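PDB 2X3E: beta-ketoacyl-[acyl-carrier-protein] synthase III from Pseudomonas aeruginosa, which probably catalyses the first condensation of fatty acid synthesis, joining an acetyl group from acetyl-CoA to malonyl-ACP to give acetoacetyl-ACP. Local coordinates for residues V76-S81 with L135-D140; C87-P92 with A105-A110; L177-L182 with R231-R236. The protein carries 1 engineered substitution. One frame throughout, in Å; residues are numbered along the deposited sequence.

Contact 1. Residues V76-S81 with L135-D140; sequences VVLATS and LLVGVD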
loop_
_atom_site.group_PDB
_atom_site.type_symbol
_atom_site.label_atom_id
_atom_site.label_comp_id
_atom_site.label_asym_id
_atom_site.label_seq_id
_atom_site.Cartn_x
_atom_site.Cartn_y
_atom_site.Cartn_z
ATOM N N VAL A 76 -1.062 -9.500 -7.504
ATOM C CA VAL A 76 0.247 -8.889 -7.706
ATOM C C VAL A 76 0.373 -7.668 -6.800
ATOM O O VAL A 76 -0.340 -6.685 -6.971
ATOM C CB VAL A 76 0.467 -8.446 -9.176
ATOM C CG1 VAL A 76 1.839 -7.806 -9.324
ATOM C CG2 VAL A 76 0.314 -9.634 -10.129
ATOM N N VAL A 77 1.287 -7.735 -5.837
ATOM C CA VAL A 77 1.483 -6.647 -4.881
ATOM C C VAL A 77 2.916 -6.131 -4.969
ATOM O O VAL A 77 3.856 -6.922 -4.990
ATOM C CB VAL A 77 1.142 -7.107 -3.451
ATOM C CG1 VAL A 77 1.536 -6.042 -2.416
ATOM C CG2 VAL A 77 -0.348 -7.433 -3.356
ATOM N N LEU A 78 3.067 -4.807 -5.084
ATOM C CA LEU A 78 4.378 -4.175 -5.042
ATOM C C LEU A 78 4.560 -3.468 -3.714
ATOM O O LEU A 78 3.733 -2.626 -3.326
ATOM C CB LEU A 78 4.575 -3.154 -6.165
ATOM C CG LEU A 78 4.381 -3.502 -7.645
ATOM C CD1 LEU A 78 5.268 -2.599 -8.511
ATOM C CD2 LEU A 78 4.586 -4.983 -7.987
ATOM N N ALA A 79 5.632 -3.826 -3.018
ATOM C CA ALA A 79 6.101 -3.079 -1.854
ATOM C C ALA A 79 7.100 -2.049 -2.369
ATOM O O ALA A 79 8.194 -2.421 -2.801
ATOM C CB ALA A 79 6.754 -4.015 -0.855
ATOM N N THR A 80 6.707 -0.772 -2.359
ATOM C CA THR A 80 7.525 0.314 -2.923
ATOM C C THR A 80 7.205 1.672 -2.301
ATOM O O THR A 80 6.082 1.910 -1.850
ATOM C CB THR A 80 7.362 0.431 -4.474
ATOM O OG1 THR A 80 8.354 1.317 -5.005
ATOM C CG2 THR A 80 5.975 0.949 -4.875
ATOM N N SER A 81 8.212 2.542 -2.276
ATOM C CA SER A 81 8.052 3.959 -1.926
ATOM C C SER A 81 8.372 4.861 -3.131
ATOM O O SER A 81 8.454 6.081 -2.996
ATOM C CB SER A 81 8.983 4.324 -0.770
ATOM O OG SER A 81 8.812 3.440 0.320
ATOM N N LEU A 135 2.100 -12.882 -6.478
ATOM C CA LEU A 135 3.416 -12.291 -6.610
ATOM C C LEU A 135 3.548 -11.159 -5.599
ATOM O O LEU A 135 2.654 -10.310 -5.480
ATOM C CB LEU A 135 3.618 -11.725 -8.023
ATOM C CG LEU A 135 4.173 -12.684 -9.076
ATOM C CD1 LEU A 135 3.861 -12.189 -10.485
ATOM C CD2 LEU A 135 5.694 -12.848 -8.894
ATOM N N LEU A 136 4.660 -11.152 -4.873
ATOM C CA LEU A 136 5.074 -9.996 -4.085
ATOM C C LEU A 136 6.395 -9.505 -4.657
ATOM O O LEU A 136 7.354 -10.272 -4.744
ATOM C CB LEU A 136 5.258 -10.358 -2.614
ATOM C CG LEU A 136 5.894 -9.261 -1.748
ATOM C CD1 LEU A 136 4.980 -8.048 -1.682
ATOM C CD2 LEU A 136 6.196 -9.808 -0.350
ATOM N N VAL A 137 6.440 -8.237 -5.058
ATOM C CA VAL A 137 7.668 -7.636 -5.565
ATOM C C VAL A 137 8.109 -6.513 -4.642
ATOM O O VAL A 137 7.375 -5.543 -4.449
ATOM C CB VAL A 137 7.490 -7.041 -6.979
ATOM C CG1 VAL A 137 8.839 -6.539 -7.525
ATOM C CG2 VAL A 137 6.863 -8.060 -7.932
ATOM N N GLY A 138 9.286 -6.675 -4.048
ATOM C CA GLY A 138 9.971 -5.582 -3.368
ATOM C C GLY A 138 10.783 -4.828 -4.400
ATOM O O GLY A 138 11.680 -5.395 -5.007
ATOM N N VAL A 139 10.445 -3.561 -4.627
ATOM C CA VAL A 139 11.109 -2.754 -5.647
ATOM C C VAL A 139 11.230 -1.310 -5.196
ATOM O O VAL A 139 10.280 -0.737 -4.665
ATOM C CB VAL A 139 10.350 -2.800 -7.001
ATOM C CG1 VAL A 139 8.867 -2.389 -6.839
ATOM C CG2 VAL A 139 11.050 -1.933 -8.048
ATOM N N ASP A 140 12.399 -0.725 -5.414
ATOM C CA ASP A 140 12.590 0.694 -5.184
ATOM C C ASP A 140 13.668 1.247 -6.112
ATOM O O ASP A 140 14.639 0.555 -6.443
ATOM C CB ASP A 140 12.929 0.966 -3.708
ATOM C CG ASP A 140 11.695 1.286 -2.863
ATOM O OD1 ASP A 140 10.908 2.164 -3.263
ATOM O OD2 ASP A 140 11.517 0.677 -1.782
HETATM O O HOH W 1 9.471 0.853 0.077
#

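Contact 2. Residues C87-P92 with A105-A110; sequences CPATAP and AFDLSA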
loop_
_atom_site.group_PDB
_atom_site.type_symbol
_atom_site.label_atom_id
_atom_site.label_comp_id
_atom_site.label_asym_id
_atom_site.label_seq_id
_atom_site.Cartn_x
_atom_site.Cartn_y
_atom_site.Cartn_z
ATOM N N CYS A 87 -0.706 8.681 -8.596
ATOM C CA CYS A 87 -1.922 7.904 -8.780
ATOM C C CYS A 87 -1.964 7.474 -10.252
ATOM O O CYS A 87 -1.745 8.299 -11.134
ATOM C CB CYS A 87 -3.149 8.753 -8.427
ATOM S SG CYS A 87 -4.729 7.843 -8.444
ATOM N N PRO A 88 -2.223 6.183 -10.538
ATOM C CA PRO A 88 -2.546 5.055 -9.673
ATOM C C PRO A 88 -1.324 4.395 -9.042
ATOM O O PRO A 88 -0.203 4.901 -9.152
ATOM C CB PRO A 88 -3.206 4.074 -10.645
ATOM C CG PRO A 88 -2.484 4.290 -11.919
ATOM C CD PRO A 88 -2.220 5.779 -11.961
ATOM N N ALA A 89 -1.559 3.277 -8.370
ATOM C CA ALA A 89 -0.490 2.369 -7.994
ATOM C C ALA A 89 0.229 1.834 -9.242
ATOM O O ALA A 89 -0.279 1.913 -10.367
ATOM C CB ALA A 89 -1.056 1.215 -7.162
ATOM N N THR A 90 1.426 1.299 -9.034
ATOM C CA THR A 90 2.220 0.706 -10.112
ATOM C C THR A 90 1.840 -0.756 -10.368
ATOM O O THR A 90 1.966 -1.245 -11.491
ATOM C CB THR A 90 3.721 0.828 -9.776
ATOM O OG1 THR A 90 4.046 2.217 -9.638
ATOM C CG2 THR A 90 4.599 0.209 -10.874
ATOM N N ALA A 91 1.352 -1.434 -9.329
ATOM C CA ALA A 91 1.056 -2.869 -9.388
ATOM C C ALA A 91 0.086 -3.267 -10.506
ATOM O O ALA A 91 0.333 -4.251 -11.204
ATOM C CB ALA A 91 0.547 -3.363 -8.037
ATOM N N PRO A 92 -1.010 -2.509 -10.695
ATOM C CA PRO A 92 -1.901 -2.918 -11.794
ATOM C C PRO A 92 -1.195 -2.959 -13.155
ATOM O O PRO A 92 -1.369 -3.932 -13.898
ATOM C CB PRO A 92 -3.006 -1.869 -11.761
ATOM C CG PRO A 92 -3.039 -1.408 -10.334
ATOM C CD PRO A 92 -1.603 -1.434 -9.881
ATOM N N ALA A 105 -4.493 -6.218 -7.516
ATOM C CA ALA A 105 -3.195 -5.538 -7.603
ATOM C C ALA A 105 -3.177 -4.222 -6.841
ATOM O O ALA A 105 -4.069 -3.397 -7.017
ATOM C CB ALA A 105 -2.826 -5.299 -9.071
ATOM N N PHE A 106 -2.166 -4.044 -5.993
ATOM C CA PHE A 106 -1.982 -2.792 -5.255
ATOM C C PHE A 106 -0.542 -2.611 -4.784
ATOM O O PHE A 106 0.224 -3.573 -4.759
ATOM C CB PHE A 106 -2.960 -2.716 -4.061
ATOM C CG PHE A 106 -2.715 -3.748 -2.969
ATOM C CD1 PHE A 106 -1.857 -3.472 -1.905
ATOM C CD2 PHE A 106 -3.383 -4.973 -2.981
ATOM C CE1 PHE A 106 -1.647 -4.403 -0.887
ATOM C CE2 PHE A 106 -3.190 -5.907 -1.972
ATOM C CZ PHE A 106 -2.314 -5.628 -0.920
ATOM N N ASP A 107 -0.187 -1.373 -4.429
ATOM C CA ASP A 107 1.132 -1.048 -3.863
ATOM C C ASP A 107 1.026 -0.896 -2.342
ATOM O O ASP A 107 0.022 -0.378 -1.835
ATOM C CB ASP A 107 1.695 0.261 -4.444
ATOM C CG ASP A 107 1.994 0.191 -5.940
ATOM O OD1 ASP A 107 1.756 -0.855 -6.588
ATOM O OD2 ASP A 107 2.469 1.222 -6.490
ATOM N N LEU A 108 2.069 -1.333 -1.629
ATOM C CA LEU A 108 2.145 -1.246 -0.172
ATOM C C LEU A 108 3.331 -0.366 0.193
ATOM O O LEU A 108 4.419 -0.545 -0.349
ATOM C CB LEU A 108 2.301 -2.645 0.435
ATOM C CG LEU A 108 2.293 -2.759 1.967
ATOM C CD1 LEU A 108 1.715 -4.112 2.395
ATOM C CD2 LEU A 108 3.689 -2.547 2.578
ATOM N N SER A 109 3.112 0.595 1.088
ATOM C CA SER A 109 4.157 1.531 1.496
ATOM C C SER A 109 4.590 1.265 2.932
ATOM O O SER A 109 3.830 1.503 3.862
ATOM C CB SER A 109 3.649 2.963 1.374
ATOM O OG SER A 109 4.571 3.868 1.940
ATOM N N ALA A 110 5.794 0.724 3.094
ATOM C CA ALA A 110 6.414 0.567 4.411
ATOM C C ALA A 110 7.937 0.690 4.307
ATOM O O ALA A 110 8.675 0.051 5.055
ATOM C CB ALA A 110 6.019 -0.769 5.048
#

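Contact 3. Residues L177-L182 with R231-R236; sequences LLAFDL and RRVLDR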
loop_
_atom_site.group_PDB
_atom_site.type_symbol
_atom_site.label_atom_id
_atom_site.label_comp_id
_atom_site.label_asym_id
_atom_site.label_seq_id
_atom_site.Cartn_x
_atom_site.Cartn_y
_atom_site.Cartn_z
ATOM N N LEU A 177 5.182 -19.477 5.671
ATOM C CA LEU A 177 5.507 -18.366 6.556
ATOM C C LEU A 177 4.997 -18.734 7.946
ATOM O O LEU A 177 3.799 -18.918 8.133
ATOM C CB LEU A 177 4.861 -17.073 6.052
ATOM C CG LEU A 177 5.150 -16.675 4.605
ATOM C CD1 LEU A 177 4.441 -15.366 4.285
ATOM C CD2 LEU A 177 6.642 -16.571 4.328
ATOM N N LEU A 178 5.909 -18.843 8.914
ATOM C CA LEU A 178 5.610 -19.464 10.217
ATOM C C LEU A 178 5.148 -18.526 11.340
ATOM O O LEU A 178 4.289 -18.894 12.160
ATOM C CB LEU A 178 6.836 -20.236 10.710
ATOM C CG LEU A 178 7.239 -21.440 9.858
ATOM C CD1 LEU A 178 8.504 -22.068 10.422
ATOM C CD2 LEU A 178 6.099 -22.454 9.788
ATOM N N ALA A 179 5.753 -17.350 11.410
ATOM C CA ALA A 179 5.456 -16.385 12.459
ATOM C C ALA A 179 5.894 -15.013 11.987
ATOM O O ALA A 179 6.867 -14.908 11.253
ATOM C CB ALA A 179 6.184 -16.753 13.737
ATOM N N PHE A 180 5.165 -13.974 12.399
ATOM C CA PHE A 180 5.504 -12.596 12.073
ATOM C C PHE A 180 5.715 -11.757 13.326
ATOM O O PHE A 180 5.136 -12.028 14.385
ATOM C CB PHE A 180 4.383 -11.933 11.267
ATOM C CG PHE A 180 4.343 -12.320 9.827
ATOM C CD1 PHE A 180 4.991 -11.554 8.874
ATOM C CD2 PHE A 180 3.621 -13.423 9.416
ATOM C CE1 PHE A 180 4.928 -11.896 7.529
ATOM C CE2 PHE A 180 3.562 -13.772 8.075
ATOM C CZ PHE A 180 4.214 -13.008 7.139
ATOM N N ASP A 181 6.570 -10.747 13.187
ATOM C CA ASP A 181 6.637 -9.617 14.101
ATOM C C ASP A 181 6.509 -8.379 13.235
ATOM O O ASP A 181 7.241 -8.244 12.263
ATOM C CB ASP A 181 7.974 -9.566 14.838
ATOM C CG ASP A 181 8.080 -8.362 15.757
ATOM O OD1 ASP A 181 7.314 -8.294 16.748
ATOM O OD2 ASP A 181 8.918 -7.479 15.493
ATOM N N LEU A 182 5.574 -7.489 13.568
ATOM C CA LEU A 182 5.348 -6.277 12.780
ATOM C C LEU A 182 5.020 -5.104 13.694
ATOM O O LEU A 182 4.189 -5.233 14.600
ATOM C CB LEU A 182 4.188 -6.471 11.806
ATOM C CG LEU A 182 4.290 -7.587 10.765
ATOM C CD1 LEU A 182 2.904 -7.960 10.252
ATOM C CD2 LEU A 182 5.206 -7.171 9.618
ATOM N N ARG A 231 14.619 -11.602 17.616
ATOM C CA ARG A 231 14.468 -12.337 18.876
ATOM C C ARG A 231 13.010 -12.666 19.178
ATOM O O ARG A 231 12.706 -13.769 19.618
ATOM C CB ARG A 231 15.061 -11.574 20.065
ATOM C CG ARG A 231 14.846 -12.278 21.412
ATOM C CD ARG A 231 15.467 -13.677 21.432
ATOM N NE ARG A 231 16.925 -13.597 21.440
ATOM C CZ ARG A 231 17.758 -14.626 21.301
ATOM N NH1 ARG A 231 17.301 -15.856 21.108
ATOM N NH2 ARG A 231 19.069 -14.413 21.345
ATOM N N ARG A 232 12.114 -11.712 18.947
ATOM C CA ARG A 232 10.687 -11.944 19.185
ATOM C C ARG A 232 10.124 -13.070 18.322
ATOM O O ARG A 232 9.370 -13.921 18.808
ATOM C CB ARG A 232 9.895 -10.652 18.982
ATOM C CG ARG A 232 10.210 -9.624 20.058
ATOM C CD ARG A 232 9.216 -8.509 20.096
ATOM N NE ARG A 232 9.269 -7.646 18.918
ATOM C CZ ARG A 232 10.144 -6.657 18.723
ATOM N NH1 ARG A 232 11.095 -6.383 19.618
ATOM N NH2 ARG A 232 10.072 -5.935 17.612
ATOM N N VAL A 233 10.500 -13.092 17.050
ATOM C CA VAL A 233 10.012 -14.137 16.152
ATOM C C VAL A 233 10.682 -15.504 16.465
ATOM O O VAL A 233 10.039 -16.551 16.358
ATOM C CB VAL A 233 10.128 -13.687 14.666
ATOM C CG1 VAL A 233 11.524 -13.930 14.114
ATOM C CG2 VAL A 233 9.068 -14.364 13.810
ATOM N N LEU A 234 11.949 -15.486 16.897
ATOM C CA LEU A 234 12.628 -16.715 17.356
ATOM C C LEU A 234 11.882 -17.332 18.540
ATOM O O LEU A 234 11.576 -18.536 18.545
ATOM C CB LEU A 234 14.087 -16.434 17.749
ATOM C CG LEU A 234 15.077 -16.086 16.629
ATOM C CD1 LEU A 234 16.460 -15.817 17.216
ATOM C CD2 LEU A 234 15.133 -17.200 15.608
ATOM N N ASP A 235 11.577 -16.491 19.527
ATOM C CA ASP A 235 10.799 -16.896 20.697
ATOM C C ASP A 235 9.420 -17.424 20.308
ATOM O O ASP A 235 8.937 -18.387 20.896
ATOM C CB ASP A 235 10.654 -15.725 21.685
ATOM C CG ASP A 235 11.941 -15.420 22.446
ATOM O OD1 ASP A 235 12.851 -16.285 22.490
ATOM O OD2 ASP A 235 12.042 -14.305 23.017
ATOM N N ARG A 236 8.800 -16.801 19.307
ATOM C CA ARG A 236 7.478 -17.227 18.841
ATOM C C ARG A 236 7.480 -18.607 18.165
ATOM O O ARG A 236 6.566 -19.402 18.387
ATOM C CB ARG A 236 6.858 -16.158 17.931
ATOM C CG ARG A 236 6.287 -14.989 18.726
ATOM C CD ARG A 236 6.080 -13.700 17.923
ATOM N NE ARG A 236 5.905 -12.576 18.853
ATOM C CZ ARG A 236 5.947 -11.280 18.539
ATOM N NH1 ARG A 236 6.142 -10.877 17.292
ATOM N NH2 ARG A 236 5.774 -10.375 19.499
HETATM O O HOH W 2 6.796 -5.403 17.039
#

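Contact 1. Residues V76-S81 with L135-D140
Leu78 turns its CG away from its own carbonyl carbon (chi1 -55°), which lays the isobutyl group alongside Val137, both side chains pointing the same way; CD2 rests 3.7 Å from CB of Val137. The other Leu78 methyl, CD1, lies 4.0 Å from CG1 of Val139. The two strands are parallel neighbours inside the five-stranded mixed sheet of the N-terminal half of the thiolase fold, and their short axes diverge by just 23°. Four backbone bonds zip them together in alternation: Val77 N gives to Leu135 O and Ala79 N to Val137 O, while Val77 O and Ala79 O take the amides of Val137 and Val139. Bridged partners share a face. Val76, Leu78, Leu135 and Val137 project to one side, where Ala57 of helix 53-68 touches both Leu78 and Val137. On the other side Leu136, its CG anti to N (chi1 171°), brings CD1 to 4.1 Å from CG1 of Val77, next to Phe106 of strand 104-109.

Past the regular ladder the contact turns polar. Thr80 OG1 sits 2.8 Å from Val139 O and accepts a bond from Thr82 N, while CB of the same threonine packs on the Val139 methyl CG1. The Asp140 side chain leans back across the chain end: OD1 offers its syn lone pair to Ser81 N at 2.9 Å and is also hydrogen-bonded to Thr82 OG1, and OD2 accepts from Ala283 N. With so many donors this buried carboxylate is held firmly. One water completes the junction, accepting from Ser81 OG at 2.7 Å and donating to Asp140 OD2 at 2.8 Å.

Contact 2. Residues C87-P92 with A105-A110
The carboxylate of Asp107 grips two successive backbone amides, those of Thr90 and Ala91. Thr90 N lies 2.8 Å from OD2 of Asp107, its N-H pointing almost straight at that oxygen, on the syn side but 32° out of the carboxylate plane. Ala91 N uses the syn lone pair of OD1, also at 2.8 Å, along a more bent line of 142°. With a bond to each oxygen, the rotation of the carboxylate is fixed, and CG staying beside the Asp107 backbone N (chi1 -65°) aims it at this turn. Near the N-terminal end of helix 91-97, these two N-H groups would probably favour the charged form of the acid. The Thr90 hydroxyl looks to another partner, the amide of Asp84.

This pairing belongs to the beta-alpha-beta crossover of strand 75-79, helix 91-97 and strand 104-109, and it ties the start of the helix to the strand that follows it. The strand's backbone is engaged too: Asp107 and Ser109 pair with an antiparallel strand of the second subunit, carrying the sheet across the dimer interface.

Methyl groups pack beside these bonds. Ala89 CB lies 3.4 Å from CG of Asp107. Ala91 CB is wedged tightly, 3.1 Å from OD1 of Asp107 and 3.3 Å from Phe106 O. The apolar pairs centre on the Ala105 methyl, CB, which lies 4.0 Å from Ala91 CB and 4.1 Å from Pro92 CG.

Contact 3. Residues L177-L182 with R231-R236
Asp181 reaches out from its strand between Arg232 and Arg236, two arginines one helical turn apart, and binds both. The strand, 177-184, belongs to the second, C-terminal sheet of the thiolase fold; the arginines belong to helix 215-237, which lies over that sheet and runs roughly antiparallel to the strand. Asp181 holds CG anti to its backbone N (chi1 178°), extending the carboxylate toward the helix. Arg232 comes to meet it by a bend in its chain at chi3 (-68°), bringing the guanidinium side-on: NE gives a nearly straight bond to OD1 at 3.0 Å, and NH2 reaches OD2 at 2.9 Å. The two planes are 62° apart, so this two-point grip is far from coplanar; NE arrives from above the carboxylate plane while OD1 stays in the plane of the guanidinium.

Arg236 does the opposite with its chain, keeping it extended from CG to NE and crossing Asp181 at about a right angle. Its NH1 takes the anti lone pair of OD1 at 2.9 Å and gives a second, longer bond to Phe180 O at 3.3 Å. CB of Arg232 lies against one face of the Arg236 guanidinium, 4.0 Å from its plane and over its centre. OD1 thus accepts from two arginines as well as a water, while OD2 is also hydrogen-bonded to Ser229 OG. Trp316 of the neighbouring strand 315-322 packs against both Asp181 and Arg232.

Between the two arginines in sequence, Val233 turns CG2 onto the strand, where this one methyl sits 3.7 Å from CB of Ala179 and 3.4 Å from O of the same residue.

How the contacts relate
Contacts 1 and 2 adjoin in one sheet, with centres 8 Å apart: strand 75-79 is flanked by 133-140 and 104-109, and the probable hydrogen bond from Leu108 N to Leu78 O (2.7 Å) joins the two contacts. In sequence, contact 2 is nested within the loop that contact 1 closes. Contact 3 belongs to the other sheet, its centre about 22 Å from contact 1 and 26 Å from contact 2. Helix 114-127 touches both Phe106 of contact 2 and Phe180 of contact 3. Contact 1 lies nearest the predicted active site: the Asp140 side chain is about 7 Å from that of Ala112, an engineered residue, and 8 Å from that of Asn280.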